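Zinc chaperone AztD (Citrobacter koseri, PDB 6CMK) binds zinc in the periplasm as a chaperone of the AztABCD transport system and hands one zinc ion directly to the solute-binding protein AztC. Local coordinates at residues His216-Glu230 and Ser258-Phe271. Residues are numbered along the deposited sequence; the frame is centred on the assembly and turned at random.
Sequences HGSAGSGDTFALSCE and STSTLIGGKGMQYF
Phe-271 lays one ring face over Ala-226, and this meeting shows how neighbouring blades of a beta-propeller are packed: two four-stranded antiparallel sheets, whose first strands 218-221 and 262-264 run nearly parallel (12°) yet exchange no direct backbone hydrogen bonds, are joined by side chains and by a water that accepts from Ser-218 N and Leu-262 N. Ala-226 CB sits above the centre of the Phe-271 ring, 3.6 Å from the centroid, in a CH-pi contact, while Thr-224 O meets the ring edge in plane. Leu-262 continues the apolar layer, with CB against Ala-219 CB and CD1 reaching 4.0 Å from Ala-226 CB.

Polar contacts lie at both ends. At the 221-224 hairpin, a type II' turn, Ser-221 turns its hydroxyl anti to the backbone N (chi1 -176°), where OG donates to Gly-265 O at 2.8 Å and accepts from Tyr-270 N. The amide of Gln-269, carried on an extended chain, reaches the turn with NE2, which gives an almost straight bond to Ser-221 O and another to Asp-223 OD1 at 2.9 Å, on the anti side and tilted from the carboxylate plane. Both acceptors are gripped from opposite faces, Ser-221 O also by Thr-224 N and Asp-223 OD1 also by Thr-224 OG1, which should limit rotation of the carboxylate. A water links Asp-223 OD1 to Gln-269 OE1, and Leu-296 and Pro-297 of the second copy in the crystal assembly pack against Asp-223 and Gln-269, respectively.

At the other end lies high-affinity zinc site 1. His-216 binds zinc through NE2, together with His-126 and His-169, and its remaining ring nitrogen is steered by the next blade: ND1 donates to Ser-260 O at 2.7 Å in a bent bond, in the carbonyl plane on a lone pair, with the oxygen 25° out of the imidazole plane.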
ATOM      1  N   HIS B 216       1.292 -28.737  -4.925  1.00 20.66           N
ATOM      2  CA  HIS B 216      -0.076 -28.261  -5.067  1.00 18.08           C
ATOM      3  C   HIS B 216      -0.376 -27.312  -3.918  1.00 23.28           C
ATOM      4  O   HIS B 216      -0.109 -27.644  -2.758  1.00 23.54           O
ATOM      5  CB  HIS B 216      -1.087 -29.413  -5.069  1.00 23.38           C
ATOM      6  CG  HIS B 216      -2.480 -28.985  -5.401  1.00 45.80           C
ATOM      7  ND1 HIS B 216      -3.398 -28.627  -4.438  1.00 49.23           N
ATOM      8  CD2 HIS B 216      -3.110 -28.847  -6.591  1.00 58.64           C
ATOM      9  CE1 HIS B 216      -4.535 -28.292  -5.020  1.00 52.57           C
ATOM     10  NE2 HIS B 216      -4.387 -28.417  -6.327  1.00 56.55           N
ATOM     11  N   GLY B 217      -0.913 -26.144  -4.225  1.00 21.72           N
ATOM     12  CA  GLY B 217      -1.164 -25.110  -3.230  1.00 18.40           C
ATOM     13  C   GLY B 217      -0.253 -23.920  -3.455  1.00 17.64           C
ATOM     14  O   GLY B 217       0.952 -24.070  -3.679  1.00 18.39           O
ATOM     15  N   SER B 218      -0.831 -22.723  -3.378  1.00 14.86           N
ATOM     16  CA  SER B 218      -0.123 -21.506  -3.747  1.00 16.38           C
ATOM     17  C   SER B 218      -0.779 -20.305  -3.083  1.00 17.63           C
ATOM     18  O   SER B 218      -2.005 -20.221  -3.008  1.00 18.47           O
ATOM     19  CB  SER B 218      -0.121 -21.322  -5.269  1.00 18.77           C
ATOM     20  OG  SER B 218      -1.439 -21.459  -5.774  1.00 25.15           O
ATOM     21  N   ALA B 219       0.047 -19.367  -2.620  1.00 12.74           N
ATOM     22  CA  ALA B 219      -0.459 -18.110  -2.091  1.00 11.54           C
ATOM     23  C   ALA B 219       0.696 -17.140  -1.957  1.00 11.22           C
ATOM     24  O   ALA B 219       1.851 -17.544  -1.838  1.00 13.46           O
ATOM     25  CB  ALA B 219      -1.128 -18.282  -0.726  1.00 14.44           C
ATOM     26  N   GLY B 220       0.363 -15.853  -1.923  1.00 12.39           N
ATOM     27  CA  GLY B 220       1.335 -14.807  -1.691  1.00 13.88           C
ATOM     28  C   GLY B 220       1.087 -14.100  -0.372  1.00 11.27           C
ATOM     29  O   GLY B 220      -0.051 -13.980   0.075  1.00 12.57           O
ATOM     30  N   SER B 221       2.164 -13.619   0.238  1.00 11.11           N
ATOM     31  CA  SER B 221       2.051 -12.803   1.444  1.00  9.89           C
ATOM     32  C   SER B 221       3.177 -11.778   1.392  1.00 10.20           C
ATOM     33  O   SER B 221       4.348 -12.127   1.565  1.00 10.63           O
ATOM     34  CB  SER B 221       2.135 -13.659   2.699  1.00 12.49           C
ATOM     35  OG  SER B 221       1.923 -12.866   3.870  1.00 12.13           O
ATOM     36  N   GLY B 222       2.817 -10.522   1.169  1.00 12.72           N
ATOM     37  CA  GLY B 222       3.852  -9.512   0.989  1.00 14.60           C
ATOM     38  C   GLY B 222       4.757  -9.893  -0.158  1.00 12.53           C
ATOM     39  O   GLY B 222       4.299 -10.332  -1.217  1.00 14.28           O
ATOM     40  N   ASP B 223       6.068  -9.738   0.049  1.00 10.27           N
ATOM     41  CA  ASP B 223       7.032  -9.971  -1.022  1.00 14.46           C
ATOM     42  C   ASP B 223       7.390 -11.443  -1.216  1.00 12.13           C
ATOM     43  O   ASP B 223       8.274 -11.744  -2.032  1.00 12.72           O
ATOM     44  CB  ASP B 223       8.304  -9.155  -0.763  1.00 14.89           C
ATOM     45  CG  ASP B 223       9.190  -9.733   0.330  1.00 17.55           C
ATOM     46  OD1 ASP B 223       8.771 -10.614   1.119  1.00 16.85           O
ATOM     47  OD2 ASP B 223      10.351  -9.280   0.393  1.00 21.30           O
ATOM     48  N   THR B 224       6.708 -12.367  -0.539  1.00 12.43           N
ATOM     49  CA  THR B 224       7.055 -13.782  -0.571  1.00 15.23           C
ATOM     50  C   THR B 224       5.881 -14.584  -1.113  1.00 14.18           C
ATOM     51  O   THR B 224       4.739 -14.380  -0.699  1.00 13.69           O
ATOM     52  CB  THR B 224       7.448 -14.278   0.827  1.00 14.28           C
ATOM     53  OG1 THR B 224       8.582 -13.527   1.273  1.00 16.09           O
ATOM     54  CG2 THR B 224       7.821 -15.764   0.803  1.00 14.91           C
ATOM     55  N   PHE B 225       6.162 -15.469  -2.063  1.00 11.47           N
ATOM     56  CA  PHE B 225       5.148 -16.359  -2.601  1.00 12.55           C
ATOM     57  C   PHE B 225       5.478 -17.790  -2.204  1.00 12.06           C
ATOM     58  O   PHE B 225       6.643 -18.194  -2.206  1.00 15.98           O
ATOM     59  CB  PHE B 225       5.048 -16.237  -4.127  1.00 11.43           C
ATOM     60  CG  PHE B 225       3.730 -16.671  -4.659  1.00 16.21           C
ATOM     61  CD1 PHE B 225       3.511 -17.997  -4.979  1.00 17.06           C
ATOM     62  CD2 PHE B 225       2.693 -15.762  -4.806  1.00 13.94           C
ATOM     63  CE1 PHE B 225       2.293 -18.407  -5.433  1.00 12.12           C
ATOM     64  CE2 PHE B 225       1.466 -16.166  -5.269  1.00 16.21           C
ATOM     65  CZ  PHE B 225       1.265 -17.500  -5.581  1.00 14.93           C
ATOM     66  N   ALA B 226       4.452 -18.560  -1.861  1.00 13.28           N
ATOM     67  CA  ALA B 226       4.656 -19.919  -1.380  1.00 12.36           C
ATOM     68  C   ALA B 226       3.946 -20.933  -2.267  1.00 12.77           C
ATOM     69  O   ALA B 226       2.816 -20.709  -2.699  1.00 15.37           O
ATOM     70  CB  ALA B 226       4.162 -20.071   0.056  1.00 12.69           C
ATOM     71  N   LEU B 227       4.631 -22.049  -2.521  1.00 14.17           N
ATOM     72  CA  LEU B 227       4.068 -23.227  -3.168  1.00 16.36           C
ATOM     73  C   LEU B 227       4.284 -24.399  -2.222  1.00 18.30           C
ATOM     74  O   LEU B 227       5.394 -24.592  -1.720  1.00 21.39           O
ATOM     75  CB  LEU B 227       4.736 -23.505  -4.525  1.00 17.97           C
ATOM     76  CG  LEU B 227       4.822 -22.351  -5.536  1.00 16.94           C
ATOM     77  CD1 LEU B 227       5.629 -22.784  -6.753  1.00 19.14           C
ATOM     78  CD2 LEU B 227       3.441 -21.882  -5.953  1.00 21.22           C
ATOM     79  N   SER B 228       3.241 -25.177  -1.976  1.00 15.53           N
ATOM     80  CA  SER B 228       3.332 -26.272  -1.021  1.00 15.75           C
ATOM     81  C   SER B 228       3.444 -27.612  -1.735  1.00 18.68           C
ATOM     82  O   SER B 228       2.920 -27.801  -2.834  1.00 19.13           O
ATOM     83  CB  SER B 228       2.119 -26.279  -0.090  1.00 19.53           C
ATOM     84  OG  SER B 228       0.917 -26.174  -0.818  1.00 19.74           O
ATOM     85  N   CYS B 229       4.140 -28.543  -1.092  1.00 19.43           N
ATOM     86  CA  CYS B 229       4.288 -29.885  -1.634  1.00 18.85           C
ATOM     87  C   CYS B 229       4.444 -30.863  -0.471  1.00 22.33           C
ATOM     88  O   CYS B 229       4.188 -30.523   0.688  1.00 22.43           O
ATOM     89  CB  CYS B 229       5.465 -29.928  -2.612  1.00 24.66           C
ATOM     90  SG  CYS B 229       7.047 -30.055  -1.815  1.00 24.23           S
ATOM     91  N   GLU B 230       4.859 -32.094  -0.786  1.00 23.60           N
ATOM     92  CA  GLU B 230       4.924 -33.143   0.232  1.00 23.30           C
ATOM     93  C   GLU B 230       6.064 -32.941   1.228  1.00 24.29           C
ATOM     94  O   GLU B 230       5.982 -33.458   2.347  1.00 24.08           O
ATOM     95  CB  GLU B 230       5.048 -34.511  -0.449  1.00 23.88           C
ATOM     96  CG  GLU B 230       3.869 -34.825  -1.360  1.00 27.25           C
ATOM     97  CD  GLU B 230       4.067 -36.075  -2.209  1.00 35.46           C
ATOM     98  OE1 GLU B 230       5.188 -36.628  -2.241  1.00 35.81           O
ATOM     99  OE2 GLU B 230       3.086 -36.502  -2.851  1.00 44.92           O
ATOM    100  N   SER B 258       0.856 -32.997   5.080  1.00 25.25           N
ATOM    101  CA  SER B 258       1.409 -32.006   4.166  1.00 28.71           C
ATOM    102  C   SER B 258       0.284 -31.082   3.732  1.00 22.74           C
ATOM    103  O   SER B 258      -0.896 -31.351   3.965  1.00 23.39           O
ATOM    104  CB  SER B 258       2.083 -32.651   2.949  1.00 27.04           C
ATOM    105  OG  SER B 258       1.126 -33.233   2.080  1.00 28.56           O
ATOM    106  N   THR B 259       0.677 -29.988   3.092  1.00 17.21           N
ATOM    107  CA  THR B 259      -0.229 -28.925   2.694  1.00 17.45           C
ATOM    108  C   THR B 259      -0.509 -29.009   1.200  1.00 18.12           C
ATOM    109  O   THR B 259       0.419 -29.173   0.397  1.00 19.93           O
ATOM    110  CB  THR B 259       0.376 -27.559   3.030  1.00 18.34           C
ATOM    111  OG1 THR B 259       0.563 -27.463   4.447  1.00 18.91           O
ATOM    112  CG2 THR B 259      -0.531 -26.439   2.549  1.00 16.39           C
ATOM    113  N   SER B 260      -1.784 -28.876   0.832  1.00 18.19           N
ATOM    114  CA  SER B 260      -2.185 -28.797  -0.563  1.00 17.38           C
ATOM    115  C   SER B 260      -2.964 -27.531  -0.903  1.00 20.80           C
ATOM    116  O   SER B 260      -3.308 -27.337  -2.071  1.00 20.03           O
ATOM    117  CB  SER B 260      -3.017 -30.030  -0.947  1.00 22.17           C
ATOM    118  OG  SER B 260      -4.177 -30.145  -0.145  1.00 24.79           O
ATOM    119  N   THR B 261      -3.248 -26.662   0.070  1.00 19.56           N
ATOM    120  CA  THR B 261      -3.965 -25.419  -0.181  1.00 14.42           C
ATOM    121  C   THR B 261      -3.419 -24.368   0.770  1.00 14.67           C
ATOM    122  O   THR B 261      -3.225 -24.665   1.949  1.00 16.19           O
ATOM    123  CB  THR B 261      -5.477 -25.579   0.049  1.00 26.30           C
ATOM    124  OG1 THR B 261      -5.930 -26.791  -0.562  1.00 34.68           O
ATOM    125  CG2 THR B 261      -6.245 -24.398  -0.534  1.00 23.32           C
ATOM    126  N   LEU B 262      -3.177 -23.156   0.257  1.00 18.12           N
ATOM    127  CA  LEU B 262      -2.569 -22.080   1.031  1.00 14.70           C
ATOM    128  C   LEU B 262      -3.352 -20.779   0.912  1.00 13.44           C
ATOM    129  O   LEU B 262      -3.965 -20.489  -0.118  1.00 15.74           O
ATOM    130  CB  LEU B 262      -1.143 -21.782   0.575  1.00 16.09           C
ATOM    131  CG  LEU B 262      -0.074 -22.820   0.849  1.00 15.15           C
ATOM    132  CD1 LEU B 262       1.094 -22.599  -0.102  1.00 19.04           C
ATOM    133  CD2 LEU B 262       0.366 -22.763   2.295  1.00 16.17           C
ATOM    134  N   ILE B 263      -3.276 -19.976   1.977  1.00 12.12           N
ATOM    135  CA  ILE B 263      -3.650 -18.569   1.957  1.00 11.94           C
ATOM    136  C   ILE B 263      -2.514 -17.778   2.603  1.00 11.26           C
ATOM    137  O   ILE B 263      -1.697 -18.317   3.358  1.00 11.41           O
ATOM    138  CB  ILE B 263      -4.984 -18.286   2.685  1.00 16.91           C
ATOM    139  CG1 ILE B 263      -4.929 -18.803   4.123  1.00 13.94           C
ATOM    140  CG2 ILE B 263      -6.156 -18.911   1.926  1.00 18.85           C
ATOM    141  CD1 ILE B 263      -6.144 -18.437   4.949  1.00 15.28           C
ATOM    142  N   GLY B 264      -2.449 -16.498   2.267  1.00 12.79           N
ATOM    143  CA  GLY B 264      -1.367 -15.628   2.722  1.00 11.21           C
ATOM    144  C   GLY B 264      -1.870 -14.380   3.420  1.00 10.89           C
ATOM    145  O   GLY B 264      -2.827 -13.746   2.969  1.00 13.77           O
ATOM    146  N   GLY B 265      -1.199 -14.022   4.511  1.00 13.15           N
ATOM    147  CA  GLY B 265      -1.550 -12.811   5.233  1.00 12.80           C
ATOM    148  C   GLY B 265      -1.362 -11.567   4.386  1.00 12.25           C
ATOM    149  O   GLY B 265      -0.502 -11.505   3.507  1.00 15.16           O
ATOM    150  N   LYS B 266      -2.177 -10.552   4.659  1.00 16.35           N
ATOM    151  CA  LYS B 266      -2.083  -9.313   3.888  1.00 21.53           C
ATOM    152  C   LYS B 266      -1.286  -8.225   4.594  1.00 30.15           C
ATOM    153  O   LYS B 266      -0.352  -7.666   4.006  1.00 41.46           O
ATOM    154  CB  LYS B 266      -3.480  -8.792   3.540  1.00 27.36           C
ATOM    155  CG  LYS B 266      -3.991  -9.308   2.205  1.00 58.02           C
ATOM    156  CD  LYS B 266      -4.139  -8.195   1.172  1.00 80.80           C
ATOM    157  CE  LYS B 266      -2.813  -7.517   0.835  1.00 85.26           C
ATOM    158  NZ  LYS B 266      -2.753  -7.096  -0.597  1.00 84.05           N
ATOM    159  N   GLY B 267      -1.626  -7.911   5.840  1.00 30.49           N
ATOM    160  CA  GLY B 267      -0.927  -6.862   6.558  1.00 24.92           C
ATOM    161  C   GLY B 267       0.274  -7.336   7.334  1.00 31.04           C
ATOM    162  O   GLY B 267       1.097  -6.537   7.781  1.00 24.96           O
ATOM    163  N   MET B 268       0.388  -8.645   7.477  1.00 20.76           N
ATOM    164  CA  MET B 268       1.460  -9.314   8.184  1.00 14.75           C
ATOM    165  C   MET B 268       1.859 -10.487   7.301  1.00 14.17           C
ATOM    166  O   MET B 268       1.007 -11.048   6.611  1.00 19.40           O
ATOM    167  CB  MET B 268       0.935  -9.752   9.563  1.00 27.43           C
ATOM    168  CG  MET B 268       1.850 -10.520  10.478  1.00 34.85           C
ATOM    169  SD  MET B 268       1.010 -10.623  12.086  1.00 27.80           S
ATOM    170  CE  MET B 268      -0.031 -12.061  11.884  1.00 24.01           C
ATOM    171  N   GLN B 269       3.149 -10.838   7.280  1.00 13.39           N
ATOM    172  CA  GLN B 269       3.617 -11.922   6.413  1.00 12.53           C
ATOM    173  C   GLN B 269       3.498 -13.265   7.121  1.00 14.53           C
ATOM    174  O   GLN B 269       4.213 -13.529   8.096  1.00 15.10           O
ATOM    175  CB  GLN B 269       5.053 -11.690   5.957  1.00 13.55           C
ATOM    176  CG  GLN B 269       5.153 -10.590   4.936  1.00 14.78           C
ATOM    177  CD  GLN B 269       6.526 -10.515   4.305  1.00 14.89           C
ATOM    178  OE1 GLN B 269       7.464  -9.987   4.895  1.00 14.88           O
ATOM    179  NE2 GLN B 269       6.655 -11.082   3.110  1.00 12.77           N
ATOM    180  N   TYR B 270       2.612 -14.122   6.606  1.00 15.13           N
ATOM    181  CA  TYR B 270       2.483 -15.496   7.071  1.00 12.22           C
ATOM    182  C   TYR B 270       1.686 -16.268   6.034  1.00 13.37           C
ATOM    183  O   TYR B 270       1.022 -15.685   5.176  1.00 12.32           O
ATOM    184  CB  TYR B 270       1.789 -15.585   8.442  1.00 13.25           C
ATOM    185  CG  TYR B 270       0.330 -15.180   8.433  1.00 13.60           C
ATOM    186  CD1 TYR B 270      -0.058 -13.862   8.664  1.00 14.63           C
ATOM    187  CD2 TYR B 270      -0.667 -16.115   8.195  1.00 18.57           C
ATOM    188  CE1 TYR B 270      -1.398 -13.494   8.664  1.00 15.28           C
ATOM    189  CE2 TYR B 270      -1.996 -15.756   8.185  1.00 19.50           C
ATOM    190  CZ  TYR B 270      -2.361 -14.455   8.427  1.00 17.92           C
ATOM    191  OH  TYR B 270      -3.683 -14.112   8.408  1.00 18.38           O
ATOM    192  N   PHE B 271       1.725 -17.596   6.155  1.00 14.23           N
ATOM    193  CA  PHE B 271       0.869 -18.463   5.373  1.00 13.49           C
ATOM    194  C   PHE B 271       0.094 -19.371   6.309  1.00 14.45           C
ATOM    195  O   PHE B 271       0.564 -19.718   7.394  1.00 14.25           O
ATOM    196  CB  PHE B 271       1.684 -19.287   4.372  1.00 11.90           C
ATOM    197  CG  PHE B 271       2.431 -18.445   3.401  1.00 14.21           C
ATOM    198  CD1 PHE B 271       1.775 -17.886   2.327  1.00 12.72           C
ATOM    199  CD2 PHE B 271       3.776 -18.174   3.586  1.00 15.57           C
ATOM    200  CE1 PHE B 271       2.447 -17.071   1.440  1.00 13.81           C
ATOM    201  CE2 PHE B 271       4.458 -17.367   2.700  1.00 14.32           C
ATOM    202  CZ  PHE B 271       3.796 -16.813   1.626  1.00 11.76           C
TER
HETATM  203  O   HOH W   1      -3.617 -22.842  -2.565  1.00 18.28           O
HETATM  204  O   HOH W   2       0.085  -9.766   0.961  1.00 21.05           O
HETATM  205  O   HOH W   3       9.843 -10.398   4.176  1.00 35.70           O